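Local structure of xylanase and alpha-amylase inhibitor protein (Scadoxus multiflorus, 3MU7) at residues P156-P161 / P185-S190; S195-A200 / F236-N241; A28-G33 / K66-L71; E15-A20 / E57-H62; N170-D175 / K207-K212. The protein probably inhibits xylanases and alpha-amylases, and has the TIM-barrel fold of glycoside hydrolase family 18. One frame throughout, in Å; residues are numbered along the deposited sequence.

Contact 1. Residues P156-P161 / P185-S190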
# COMPACT_ATOMS: atom_id res chain seq x y z
N PRO A 156 -2.37 4.44 6.33
CA PRO A 156 -2.87 4.67 7.68
C PRO A 156 -4.26 4.07 7.90
O PRO A 156 -4.99 3.79 6.94
CB PRO A 156 -2.94 6.19 7.76
CG PRO A 156 -3.22 6.61 6.34
CD PRO A 156 -2.38 5.67 5.52
N GLN A 157 -4.61 3.89 9.16
CA GLN A 157 -5.99 3.64 9.54
C GLN A 157 -6.80 4.93 9.39
O GLN A 157 -6.24 6.00 9.11
CB GLN A 157 -6.04 3.09 10.97
CG GLN A 157 -5.49 1.69 11.08
CD GLN A 157 -5.57 1.18 12.50
OE1 GLN A 157 -6.56 0.58 12.90
NE2 GLN A 157 -4.50 1.41 13.27
N CYS A 158 -8.13 4.85 9.54
CA CYS A 158 -8.97 5.96 9.09
C CYS A 158 -9.27 7.08 10.10
O CYS A 158 -9.95 8.04 9.75
CB CYS A 158 -10.24 5.48 8.39
SG CYS A 158 -11.32 4.34 9.27
N VAL A 159 -8.75 6.97 11.31
CA VAL A 159 -8.91 8.07 12.27
C VAL A 159 -7.75 9.05 12.10
O VAL A 159 -6.58 8.68 12.24
CB VAL A 159 -9.00 7.60 13.73
CG1 VAL A 159 -9.31 8.79 14.63
CG2 VAL A 159 -10.09 6.55 13.90
N TYR A 160 -8.08 10.29 11.76
CA TYR A 160 -7.07 11.32 11.54
C TYR A 160 -6.75 12.08 12.84
O TYR A 160 -7.68 12.54 13.52
CB TYR A 160 -7.56 12.32 10.48
CG TYR A 160 -6.45 13.26 10.09
CD1 TYR A 160 -5.60 12.97 9.03
CD2 TYR A 160 -6.20 14.42 10.84
CE1 TYR A 160 -4.56 13.81 8.69
CE2 TYR A 160 -5.17 15.26 10.51
CZ TYR A 160 -4.34 14.95 9.45
OH TYR A 160 -3.30 15.78 9.12
N PRO A 161 -5.46 12.25 13.19
CA PRO A 161 -4.25 11.76 12.53
C PRO A 161 -3.93 10.35 13.00
O PRO A 161 -4.26 9.97 14.13
CB PRO A 161 -3.18 12.74 13.01
CG PRO A 161 -3.64 13.17 14.37
CD PRO A 161 -5.15 13.15 14.33
N PRO A 185 -15.26 0.86 12.47
CA PRO A 185 -16.62 1.36 12.19
C PRO A 185 -16.80 2.88 12.34
O PRO A 185 -17.60 3.47 11.62
CB PRO A 185 -17.49 0.59 13.19
CG PRO A 185 -16.76 -0.69 13.38
CD PRO A 185 -15.30 -0.32 13.36
N GLN A 186 -16.03 3.49 13.23
CA GLN A 186 -16.14 4.93 13.47
C GLN A 186 -15.79 5.81 12.26
O GLN A 186 -16.20 6.96 12.20
CB GLN A 186 -15.29 5.34 14.67
CG GLN A 186 -13.79 5.25 14.45
CD GLN A 186 -13.01 5.38 15.73
OE1 GLN A 186 -13.31 6.25 16.56
NE2 GLN A 186 -12.02 4.53 15.92
N CYS A 187 -15.03 5.26 11.30
CA CYS A 187 -14.63 6.04 10.11
C CYS A 187 -14.84 5.30 8.80
O CYS A 187 -14.33 5.72 7.76
CB CYS A 187 -13.19 6.57 10.24
SG CYS A 187 -11.96 5.40 10.88
N SER A 188 -15.63 4.23 8.84
CA SER A 188 -15.89 3.40 7.66
C SER A 188 -17.38 3.33 7.37
O SER A 188 -18.21 3.79 8.17
CB SER A 188 -15.35 1.99 7.89
OG SER A 188 -14.00 2.03 8.28
N TYR A 189 -17.72 2.75 6.23
CA TYR A 189 -19.11 2.44 5.95
C TYR A 189 -19.65 1.49 7.01
O TYR A 189 -19.06 0.52 7.30
CB TYR A 189 -19.26 1.83 4.55
CG TYR A 189 -20.71 1.68 4.12
CD1 TYR A 189 -21.47 2.78 3.76
CD2 TYR A 189 -21.31 0.45 4.08
CE1 TYR A 189 -22.81 2.64 3.37
CE2 TYR A 189 -22.63 0.33 3.67
CZ TYR A 189 -23.34 1.43 3.36
OH TYR A 189 -24.65 1.28 2.94
N SER A 190 -20.76 1.82 7.66
CA SER A 190 -21.24 1.01 8.79
C SER A 190 -22.70 1.21 9.07
O SER A 190 -23.20 2.25 8.86
CB SER A 190 -20.47 1.33 10.08
OG SER A 190 -20.81 0.46 11.17
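Cys158 and Cys187 each place SG between their own backbone N and carbonyl carbon (chi1 55° and 44°), and these two turns swing the sulfurs out of their loops and onto one another. The disulfide bond measures 2.0 Å from Cys158 SG to Cys187 SG, and its chi3 of 75° sets the two CB-SG arms nearly crosswise. Beside the bridge, Val159 lays a methyl along the sulfur, with Val159 CG2 3.7 Å from Cys187 SG. The same methyl meets the end of Gln186, where Val159 CG2 lies 3.4 Å from Gln186 NE2; the two side chains cross at about a right angle. The meeting is packing; the polar partner of Gln186 NE2 is Asn184 OD1. Ser188 OG approaches Cys158 SG to 3.7 Å but is hydrogen-bonded to Asn184 O. The cysteines are buried, while Val159 and Gln186 lie exposed beside them. The disulfide ties the loop following strand 151-154 to the loop following strand 176-180, two adjacent parallel strands of the barrel. Helix 195-207 flanks the bridge: Trp204 NE1 donates to Cys158 O, and Ala200 packs on Cys187.

Contact 2. Residues S195-A200 / F236-N241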
# COMPACT_ATOMS: atom_id res chain seq x y z
N SER A 195 -22.21 8.28 6.44
CA SER A 195 -21.92 9.57 7.08
C SER A 195 -20.53 9.62 7.71
O SER A 195 -19.77 10.56 7.46
CB SER A 195 -22.99 9.93 8.11
OG SER A 195 -22.74 11.21 8.68
N ALA A 196 -20.21 8.64 8.52
CA ALA A 196 -18.90 8.59 9.19
C ALA A 196 -17.77 8.43 8.19
O ALA A 196 -16.74 9.05 8.36
CB ALA A 196 -18.83 7.52 10.20
N LEU A 197 -18.00 7.62 7.17
CA LEU A 197 -17.04 7.45 6.08
C LEU A 197 -16.78 8.78 5.40
O LEU A 197 -15.63 9.18 5.21
CB LEU A 197 -17.56 6.43 5.07
CG LEU A 197 -16.80 6.33 3.73
CD1 LEU A 197 -15.35 5.90 3.94
CD2 LEU A 197 -17.52 5.38 2.79
N MET A 198 -17.85 9.48 5.03
CA MET A 198 -17.69 10.71 4.28
C MET A 198 -17.09 11.83 5.13
O MET A 198 -16.29 12.62 4.62
CB MET A 198 -19.00 11.13 3.61
CG MET A 198 -19.45 10.15 2.50
SD MET A 198 -18.19 9.62 1.30
CE MET A 198 -17.89 11.13 0.40
N ASN A 199 -17.42 11.87 6.42
CA ASN A 199 -16.79 12.81 7.35
C ASN A 199 -15.29 12.56 7.46
O ASN A 199 -14.49 13.49 7.41
CB ASN A 199 -17.45 12.74 8.73
CG ASN A 199 -18.83 13.37 8.75
OD1 ASN A 199 -19.17 14.20 7.91
ND2 ASN A 199 -19.63 12.98 9.73
N ALA A 200 -14.90 11.29 7.58
CA ALA A 200 -13.48 10.92 7.64
C ALA A 200 -12.76 11.25 6.33
O ALA A 200 -11.67 11.82 6.34
CB ALA A 200 -13.33 9.45 8.00
N PHE A 236 -21.90 5.27 -6.30
CA PHE A 236 -23.01 6.20 -6.15
C PHE A 236 -22.79 7.24 -5.09
O PHE A 236 -23.05 8.44 -5.26
CB PHE A 236 -24.30 5.44 -5.81
CG PHE A 236 -25.48 6.31 -5.67
CD1 PHE A 236 -26.18 6.77 -6.82
CD2 PHE A 236 -25.93 6.64 -4.46
CE1 PHE A 236 -27.35 7.57 -6.67
CE2 PHE A 236 -27.10 7.47 -4.31
CZ PHE A 236 -27.84 7.89 -5.48
N SER A 237 -22.24 6.80 -3.91
CA SER A 237 -22.18 7.65 -2.71
C SER A 237 -20.88 8.21 -2.46
O SER A 237 -20.85 9.31 -1.79
CB SER A 237 -22.47 6.84 -1.48
OG SER A 237 -23.72 6.30 -1.47
N VAL A 238 -19.78 7.62 -2.88
CA VAL A 238 -18.45 8.16 -2.54
C VAL A 238 -17.88 8.99 -3.66
O VAL A 238 -17.38 10.10 -3.41
CB VAL A 238 -17.47 6.97 -2.24
CG1 VAL A 238 -16.00 7.49 -2.02
CG2 VAL A 238 -17.92 6.21 -1.02
N PHE A 239 -17.91 8.53 -4.88
CA PHE A 239 -17.26 9.18 -5.98
C PHE A 239 -17.64 10.63 -6.29
O PHE A 239 -16.78 11.39 -6.56
CB PHE A 239 -17.26 8.35 -7.25
CG PHE A 239 -16.36 7.12 -7.19
CD1 PHE A 239 -15.51 6.88 -6.12
CD2 PHE A 239 -16.39 6.20 -8.17
CE1 PHE A 239 -14.72 5.74 -6.07
CE2 PHE A 239 -15.60 5.04 -8.11
CZ PHE A 239 -14.79 4.84 -7.07
N PRO A 240 -18.94 11.00 -6.29
CA PRO A 240 -19.27 12.40 -6.62
C PRO A 240 -18.60 13.37 -5.64
O PRO A 240 -18.03 14.29 -6.10
CB PRO A 240 -20.81 12.43 -6.51
CG PRO A 240 -21.21 11.02 -6.83
CD PRO A 240 -20.15 10.18 -6.13
N ASN A 241 -18.63 13.12 -4.37
CA ASN A 241 -17.96 14.04 -3.43
C ASN A 241 -16.43 13.87 -3.49
O ASN A 241 -15.75 14.83 -3.55
CB ASN A 241 -18.50 13.82 -2.03
CG ASN A 241 -18.25 14.99 -1.11
OD1 ASN A 241 -17.55 15.88 -1.45
ND2 ASN A 241 -18.98 15.03 -0.01
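Met198 and Leu197 reach across from helix 195-207 to Val238 of helix 231-242, and the contact between side chains is apolar. Leu197 CD2 touches Val238 CG2 at 3.9 Å, the two side chains crossing at about a right angle. The same methyl of Val238 also faces sulfur, with Met198 SD 4.1 Å from Val238 CG2. A second group joins the methionine end to backbone and to the base of Asn241. Met198 is bent at both chi2 (-47°) and chi3 (-69°), which curls its end toward the facing turn and brings Met198 CE within 4.0 Å of Val238 O. The Met198 and Asn241 side chains slide past each other in opposite directions, with Met198 CE 3.7 Å from Asn241 CB. The segment axes approach only to 11.0 Å, so the long methionine spans much of the distance; a wider pi-type turn occurs at 236-238 on the other helix. With their N-to-C directions just 20° apart, the two segments run almost parallel. Strand 213-218 lies between these helices in the chain and beneath them in space, Leu197 resting on Phe217 and Val238 on Leu215. Such neighbouring, nearly parallel helices packed outside their strands are a hallmark of the TIM barrel.

Contact 3. Residues A28-G33 / K66-L71; sequences AYVIIG and KNVKVL
Leu71 sends CD1 between two residues of the neighbouring strand, 4.0 Å from Tyr29 CD1 and 4.2 Å from Ile31 CG1, and forms the apolar centre of one face of this parallel pair of TIM-barrel strands. This face turns to the barrel interior, where Trp178 of strand 176-180 packs on Ile31 and Leu71 and meets the Tyr29 ring edge-to-face. The opposite face, toward Leu18 and Cys22 of helix 18-23, is branched aliphatic: Val30 CG2 touches Val68 CG1 at 3.7 Å, and Ile32 CD1 touches Val70 CG1 at 3.6 Å. Between the faces runs the backbone pairing, in which Lys69 N bonds to Ala28 O, Val30 N to Lys69 O, Leu71 N to Val30 O and Ile32 N to Leu71 O. The Val30 N to Lys69 O bond is 2.8 Å long and close to straight. Two CA-H...O contacts, Tyr29 CA to Lys69 O and Val70 CA to Val30 O, supplement them. Farther out, Tyr29 and Lys69 both carry CG anti to the carbonyl carbon (chi1 -69° each) and run side by side, with Tyr29 CE1 3.8 Å from Lys69 CD. One water joins their ends, 2.7 Å from Tyr29 OH in the ring plane and accepting from Lys69 NZ at 3.1 Å. An alanine replacing Tyr29 is likely to leave the Lys69 chain and Leu71 CD1 without the ring they pack against and that water without its phenol partner. Another water donates to Ala28 O and Asn67 O, beside the Schellman motif ending helix 56-65. The chemistry thus grades from an apolar centre to a hydrated edge, main-chain bonds fixing the register.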
# COMPACT_ATOMS: atom_id res chain seq x y z
N ALA A 28 -3.47 0.36 -11.24
CA ALA A 28 -2.37 1.27 -11.51
C ALA A 28 -1.17 0.96 -10.61
O ALA A 28 -0.03 1.23 -10.99
CB ALA A 28 -2.83 2.71 -11.31
N TYR A 29 -1.44 0.42 -9.43
CA TYR A 29 -0.40 0.04 -8.47
C TYR A 29 -0.72 -1.35 -7.96
O TYR A 29 -1.88 -1.63 -7.62
CB TYR A 29 -0.42 0.92 -7.23
CG TYR A 29 -0.00 2.36 -7.37
CD1 TYR A 29 1.32 2.74 -7.16
CD2 TYR A 29 -0.94 3.35 -7.65
CE1 TYR A 29 1.71 4.07 -7.25
CE2 TYR A 29 -0.56 4.69 -7.74
CZ TYR A 29 0.77 5.04 -7.54
OH TYR A 29 1.15 6.36 -7.64
N VAL A 30 0.31 -2.18 -7.85
CA VAL A 30 0.22 -3.44 -7.12
C VAL A 30 1.25 -3.38 -6.00
O VAL A 30 2.42 -3.07 -6.23
CB VAL A 30 0.42 -4.67 -8.03
CG1 VAL A 30 0.40 -5.94 -7.21
CG2 VAL A 30 -0.68 -4.74 -9.07
N ILE A 31 0.77 -3.64 -4.78
CA ILE A 31 1.59 -3.48 -3.60
C ILE A 31 1.85 -4.86 -3.01
O ILE A 31 0.94 -5.52 -2.49
CB ILE A 31 0.89 -2.59 -2.54
CG1 ILE A 31 0.34 -1.30 -3.17
CG2 ILE A 31 1.84 -2.32 -1.39
CD1 ILE A 31 -0.72 -0.61 -2.30
N ILE A 32 3.09 -5.31 -3.12
CA ILE A 32 3.47 -6.61 -2.58
C ILE A 32 3.63 -6.51 -1.06
O ILE A 32 4.45 -5.72 -0.58
CB ILE A 32 4.80 -7.11 -3.20
CG1 ILE A 32 4.70 -7.25 -4.72
CG2 ILE A 32 5.21 -8.43 -2.55
CD1 ILE A 32 6.04 -7.36 -5.40
N GLY A 33 2.84 -7.28 -0.32
CA GLY A 33 2.95 -7.29 1.14
C GLY A 33 3.35 -8.67 1.63
O GLY A 33 2.83 -9.65 1.12
N LYS A 66 3.65 -3.41 -18.38
CA LYS A 66 2.24 -3.07 -18.61
C LYS A 66 1.87 -1.75 -17.93
O LYS A 66 0.68 -1.45 -17.76
CB LYS A 66 1.33 -4.19 -18.09
CG LYS A 66 1.53 -5.56 -18.75
CD LYS A 66 1.08 -5.58 -20.21
CE LYS A 66 -0.43 -5.66 -20.35
NZ LYS A 66 -0.96 -7.02 -20.03
N ASN A 67 2.89 -0.98 -17.54
CA ASN A 67 2.69 0.33 -16.91
C ASN A 67 1.83 0.20 -15.65
O ASN A 67 1.39 1.20 -15.09
CB ASN A 67 2.02 1.32 -17.88
CG ASN A 67 2.19 2.76 -17.43
OD1 ASN A 67 3.23 3.14 -16.92
ND2 ASN A 67 1.14 3.56 -17.61
N VAL A 68 2.09 -0.88 -14.87
CA VAL A 68 1.70 -1.02 -13.47
C VAL A 68 2.90 -0.78 -12.55
O VAL A 68 3.96 -1.40 -12.71
CB VAL A 68 1.09 -2.42 -13.21
CG1 VAL A 68 0.56 -2.51 -11.79
CG2 VAL A 68 -0.02 -2.71 -14.21
N LYS A 69 2.74 0.13 -11.59
CA LYS A 69 3.78 0.36 -10.60
C LYS A 69 3.71 -0.71 -9.52
O LYS A 69 2.62 -1.06 -9.05
CB LYS A 69 3.65 1.75 -9.99
CG LYS A 69 3.96 2.88 -10.96
CD LYS A 69 3.93 4.24 -10.28
CE LYS A 69 4.61 5.30 -11.15
NZ LYS A 69 4.56 6.65 -10.53
N VAL A 70 4.87 -1.23 -9.14
CA VAL A 70 4.96 -2.30 -8.16
C VAL A 70 5.74 -1.81 -6.95
O VAL A 70 6.90 -1.40 -7.07
CB VAL A 70 5.63 -3.56 -8.75
CG1 VAL A 70 5.62 -4.68 -7.74
CG2 VAL A 70 4.93 -4.00 -10.03
N LEU A 71 5.10 -1.87 -5.79
CA LEU A 71 5.70 -1.41 -4.53
C LEU A 71 5.90 -2.57 -3.60
O LEU A 71 5.21 -3.59 -3.71
CB LEU A 71 4.79 -0.39 -3.84
CG LEU A 71 4.22 0.76 -4.67
CD1 LEU A 71 3.28 1.61 -3.82
CD2 LEU A 71 5.29 1.61 -5.28
O HOH W 1 0.78 3.38 -12.68
O HOH W 2 3.78 6.94 -7.55

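Contact 4. Residues E15-A20 / E57-H62; sequences ERSLEA and EPQIKH
Gln59 OE1 reaches the start of helix 18-23 and accepts a nearly straight bond from Glu19 N, 2.9 Å long with 167° at the hydrogen. Leu18 N lies 3.2 Å from the same Gln59 OE1. The other end of the amide is held too: Gln59 NE2 donates at 2.9 Å to a water that in turn accepts from Leu18 N, which helps hold the amide's rotation. At the same helix start Ser17 is the N-cap, its OG accepting from Ala20 N at 3.0 Å. The side-chain oxygens of Gln59 and Ser17 thus serve different amides of the first turn, and the partial positive charge of the helix start would probably favour both oxygens. Glu19 has CG set between its backbone N and carbonyl carbon (chi1 60°), which brings Glu19 CG within 3.4 Å of Gln59 OE1. The Glu19 and Gln59 side chains cross at about a right angle, their carboxylate and amide planes 57° apart. On the inner side, Leu18 CD2 meets Ile60 CG1 at 3.9 Å. Farther along, His62 CD2 lies 3.9 Å from Glu19 CB, while His62 NE2 is hydrogen-bonded to Asp23 OD1. Leu18 also rests on Trp9 of strand 5-9. The Cys22-Cys63 disulfide joins the same two helices, which are neighbours on the outside of the TIM barrel, one entered through a serine-capped first turn.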
# COMPACT_ATOMS: atom_id res chain seq x y z
N GLU A 15 -3.40 -17.44 -4.32
CA GLU A 15 -3.97 -16.32 -5.05
C GLU A 15 -3.53 -16.28 -6.51
O GLU A 15 -2.49 -16.83 -6.89
CB GLU A 15 -3.63 -14.99 -4.37
CG GLU A 15 -2.20 -14.54 -4.57
CD GLU A 15 -1.84 -13.38 -3.67
OE1 GLU A 15 -2.46 -12.30 -3.83
OE2 GLU A 15 -0.94 -13.53 -2.82
N ARG A 16 -4.33 -15.59 -7.32
CA ARG A 16 -3.98 -15.23 -8.69
C ARG A 16 -2.56 -14.66 -8.70
O ARG A 16 -2.22 -13.80 -7.87
CB ARG A 16 -4.99 -14.20 -9.19
CG ARG A 16 -4.70 -13.62 -10.57
CD ARG A 16 -5.70 -12.54 -10.97
NE ARG A 16 -5.67 -11.42 -10.02
CZ ARG A 16 -6.60 -10.47 -9.95
NH1 ARG A 16 -7.65 -10.48 -10.77
NH2 ARG A 16 -6.48 -9.52 -9.04
N SER A 17 -1.73 -15.12 -9.64
CA SER A 17 -0.33 -14.72 -9.70
C SER A 17 -0.16 -13.21 -9.84
O SER A 17 -1.07 -12.50 -10.29
CB SER A 17 0.38 -15.42 -10.85
OG SER A 17 -0.05 -14.86 -12.08
N LEU A 18 1.02 -12.73 -9.50
CA LEU A 18 1.32 -11.31 -9.65
C LEU A 18 1.17 -10.88 -11.11
O LEU A 18 0.53 -9.87 -11.40
CB LEU A 18 2.71 -11.00 -9.12
CG LEU A 18 3.19 -9.56 -9.30
CD1 LEU A 18 2.23 -8.57 -8.69
CD2 LEU A 18 4.56 -9.39 -8.70
N GLU A 19 1.74 -11.65 -12.03
CA GLU A 19 1.64 -11.30 -13.44
C GLU A 19 0.19 -11.30 -13.94
O GLU A 19 -0.20 -10.40 -14.68
CB GLU A 19 2.57 -12.15 -14.32
CG GLU A 19 2.29 -13.64 -14.26
CD GLU A 19 3.44 -14.50 -14.77
OE1 GLU A 19 4.49 -13.96 -15.17
OE2 GLU A 19 3.29 -15.74 -14.74
N ALA A 20 -0.62 -12.28 -13.52
CA ALA A 20 -2.02 -12.31 -13.92
C ALA A 20 -2.83 -11.17 -13.29
O ALA A 20 -3.75 -10.63 -13.90
CB ALA A 20 -2.64 -13.66 -13.60
N GLU A 57 10.64 -11.94 -9.65
CA GLU A 57 11.41 -11.08 -10.55
C GLU A 57 10.76 -10.87 -11.93
O GLU A 57 10.48 -9.73 -12.30
CB GLU A 57 12.87 -11.56 -10.69
CG GLU A 57 13.65 -10.68 -11.66
CD GLU A 57 15.09 -11.07 -11.86
OE1 GLU A 57 15.61 -11.94 -11.13
OE2 GLU A 57 15.72 -10.47 -12.75
N PRO A 58 10.52 -11.96 -12.71
CA PRO A 58 9.95 -11.72 -14.04
C PRO A 58 8.52 -11.20 -14.00
O PRO A 58 8.09 -10.51 -14.92
CB PRO A 58 10.00 -13.10 -14.70
CG PRO A 58 10.05 -14.06 -13.58
CD PRO A 58 10.84 -13.38 -12.51
N GLN A 59 7.80 -11.52 -12.93
CA GLN A 59 6.41 -11.07 -12.79
C GLN A 59 6.34 -9.57 -12.52
O GLN A 59 5.48 -8.88 -13.07
CB GLN A 59 5.71 -11.85 -11.70
CG GLN A 59 5.73 -13.36 -11.88
CD GLN A 59 4.73 -14.01 -10.96
OE1 GLN A 59 3.53 -13.81 -11.12
NE2 GLN A 59 5.22 -14.75 -9.96
N ILE A 60 7.24 -9.08 -11.68
CA ILE A 60 7.37 -7.65 -11.42
C ILE A 60 7.67 -6.93 -12.73
O ILE A 60 7.04 -5.93 -13.07
CB ILE A 60 8.50 -7.38 -10.39
CG1 ILE A 60 8.10 -7.88 -9.00
CG2 ILE A 60 8.82 -5.89 -10.33
CD1 ILE A 60 9.28 -8.14 -8.08
N LYS A 61 8.65 -7.45 -13.48
CA LYS A 61 9.03 -6.84 -14.75
C LYS A 61 7.87 -6.85 -15.74
O LYS A 61 7.65 -5.88 -16.46
CB LYS A 61 10.25 -7.53 -15.35
CG LYS A 61 11.52 -7.32 -14.56
CD LYS A 61 12.65 -8.17 -15.13
CE LYS A 61 13.92 -8.04 -14.32
NZ LYS A 61 15.00 -8.88 -14.91
N HIS A 62 7.11 -7.94 -15.77
CA HIS A 62 5.94 -7.99 -16.63
C HIS A 62 4.93 -6.91 -16.25
O HIS A 62 4.42 -6.18 -17.11
CB HIS A 62 5.28 -9.36 -16.60
CG HIS A 62 4.03 -9.41 -17.42
ND1 HIS A 62 4.05 -9.36 -18.79
CD2 HIS A 62 2.72 -9.44 -17.06
CE1 HIS A 62 2.81 -9.39 -19.25
NE2 HIS A 62 1.99 -9.43 -18.22
O HOH W 3 2.81 -15.16 -8.41

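Contact 5. Residues N170-D175 / K207-K212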
# COMPACT_ATOMS: atom_id res chain seq x y z
N ASN A 170 2.54 14.05 8.17
CA ASN A 170 2.63 15.51 8.33
C ASN A 170 3.89 16.13 7.73
O ASN A 170 3.93 17.34 7.50
CB ASN A 170 2.59 15.88 9.82
CG ASN A 170 1.20 15.80 10.43
OD1 ASN A 170 1.08 15.83 11.65
ND2 ASN A 170 0.17 15.71 9.61
N SER A 171 4.93 15.33 7.50
CA SER A 171 6.16 15.83 6.89
C SER A 171 6.02 16.05 5.39
O SER A 171 6.94 16.59 4.77
CB SER A 171 7.33 14.89 7.17
OG SER A 171 7.25 13.73 6.34
N ALA A 172 4.90 15.62 4.81
CA ALA A 172 4.59 15.74 3.37
C ALA A 172 5.42 14.82 2.49
O ALA A 172 5.47 14.99 1.28
CB ALA A 172 4.69 17.21 2.89
N THR A 173 6.03 13.81 3.10
CA THR A 173 6.98 12.94 2.40
C THR A 173 6.32 11.94 1.44
O THR A 173 6.96 11.49 0.49
CB THR A 173 7.91 12.21 3.41
OG1 THR A 173 9.07 11.67 2.76
CG2 THR A 173 7.16 11.13 4.19
N PHE A 174 5.05 11.58 1.67
CA PHE A 174 4.41 10.54 0.87
C PHE A 174 3.83 11.07 -0.42
O PHE A 174 3.11 12.09 -0.43
CB PHE A 174 3.35 9.79 1.67
CG PHE A 174 3.91 9.06 2.85
CD1 PHE A 174 3.63 9.51 4.14
CD2 PHE A 174 4.74 7.96 2.69
CE1 PHE A 174 4.17 8.85 5.24
CE2 PHE A 174 5.28 7.30 3.78
CZ PHE A 174 4.99 7.74 5.06
N ASP A 175 4.13 10.39 -1.52
CA ASP A 175 3.56 10.69 -2.82
C ASP A 175 2.07 10.39 -2.87
O ASP A 175 1.32 11.06 -3.58
CB ASP A 175 4.28 9.87 -3.89
CG ASP A 175 5.74 10.22 -3.97
OD1 ASP A 175 6.05 11.33 -4.46
OD2 ASP A 175 6.57 9.42 -3.52
N LYS A 207 -6.72 17.58 5.12
CA LYS A 207 -5.57 17.75 6.00
C LYS A 207 -4.33 16.94 5.67
O LYS A 207 -3.23 17.31 6.08
CB LYS A 207 -5.98 17.48 7.45
CG LYS A 207 -7.10 18.36 7.96
CD LYS A 207 -7.33 18.16 9.44
CE LYS A 207 -8.37 19.13 9.99
NZ LYS A 207 -7.86 20.52 10.06
N ALA A 208 -4.48 15.81 4.98
CA ALA A 208 -3.32 14.95 4.73
C ALA A 208 -2.36 15.64 3.78
O ALA A 208 -2.74 16.07 2.69
CB ALA A 208 -3.76 13.62 4.17
N ARG A 209 -1.10 15.75 4.19
CA ARG A 209 -0.10 16.47 3.40
C ARG A 209 0.51 15.54 2.36
O ARG A 209 1.66 15.10 2.46
CB ARG A 209 0.95 17.11 4.31
CG ARG A 209 0.35 18.13 5.27
CD ARG A 209 1.44 18.91 5.97
NE ARG A 209 2.04 19.90 5.08
CZ ARG A 209 3.31 20.28 5.10
NH1 ARG A 209 4.18 19.75 5.96
NH2 ARG A 209 3.72 21.20 4.24
N THR A 210 -0.29 15.24 1.35
CA THR A 210 0.11 14.39 0.24
C THR A 210 -0.63 14.85 -1.00
O THR A 210 -1.73 15.41 -0.90
CB THR A 210 -0.19 12.89 0.54
OG1 THR A 210 0.28 12.08 -0.53
CG2 THR A 210 -1.68 12.64 0.70
N ASP A 211 -0.05 14.61 -2.17
CA ASP A 211 -0.69 14.98 -3.43
C ASP A 211 -1.90 14.12 -3.76
O ASP A 211 -2.80 14.57 -4.47
CB ASP A 211 0.30 14.93 -4.59
CG ASP A 211 1.36 16.02 -4.53
OD1 ASP A 211 1.15 17.05 -3.86
OD2 ASP A 211 2.42 15.83 -5.17
N LYS A 212 -1.93 12.88 -3.28
CA LYS A 212 -2.98 11.93 -3.64
C LYS A 212 -3.45 11.12 -2.44
O LYS A 212 -2.68 10.45 -1.82
CB LYS A 212 -2.46 10.97 -4.71
CG LYS A 212 -2.14 11.63 -6.09
CD LYS A 212 -3.35 12.35 -6.72
CE LYS A 212 -2.95 13.44 -7.75
NZ LYS A 212 -3.84 13.53 -8.89
O HOH W 4 -0.93 15.57 7.16
O HOH W 5 3.47 16.08 -0.36
O HOH W 6 2.86 12.74 3.36
O HOH W 7 2.82 14.17 -2.16
O HOH W 8 4.40 13.16 -5.50
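Thr210 and Phe174 belong to the tight part of the contact: Thr210 OG1 donates to Phe174 O at 2.8 Å, coming from above the carbonyl plane (54° out of it). Its OG1 is anti to the backbone N (chi1 -177°), which aims the hydroxyl at the other loop. Close by, the backbones nearly touch: Ala172 CA makes a CA-H...O contact of 3.1 Å with Arg209 O. Arg209 then folds back over the end of helix 166-170, its NH1 bonding at 2.9 Å to Asn170 O in the guanidinium plane, while Ala172 CB sits 4.0 Å above the centre of that plane. A valine in place of Thr210 would probably remove the hydroxyl donor to Phe174 O, leaving the bridging water to link it to this segment. The looser side is bridged by waters. One accepts from Phe174 N and donates to Arg209 O; another links Phe174 O to Asp211 N, and a third accepts from both Asn170 ND2 and Arg209 N. Asp175 OD1 and Asp211 OD2 stay 5.8 Å apart, a water between them bonding weakly to the latter, while Asp175 OD2 pairs with Arg144. The two loops lead into adjacent barrel strands 176-180 and 213-218, with Phe174 packed on strand 151-154 and Thr210 on Ile177.

In the fold
Contacts 1 and 3 are buried, while contacts 2, 4 and 5 are only partly; contact 3, a strand pairing of the barrel, lies nearest the middle of the chain. Contact 4 joins the helices before these two strands, and the pairs touch, Leu18 and Ile60 meeting Val30 and Ile32. Contacts 1, 2 and 5 gather around helix 195-207: contact 2 uses its first turns, contact 1 packs on Ala196, Leu197 and Ala200, and segment 207-212 of contact 5 starts at its last residue, beside Tyr160. The chemistry follows place: main-chain bonds between strands, apolar packing in contact 2, an amide gripping a helix start in contact 4, a covalent bridge in contact 1 and water links in contact 5.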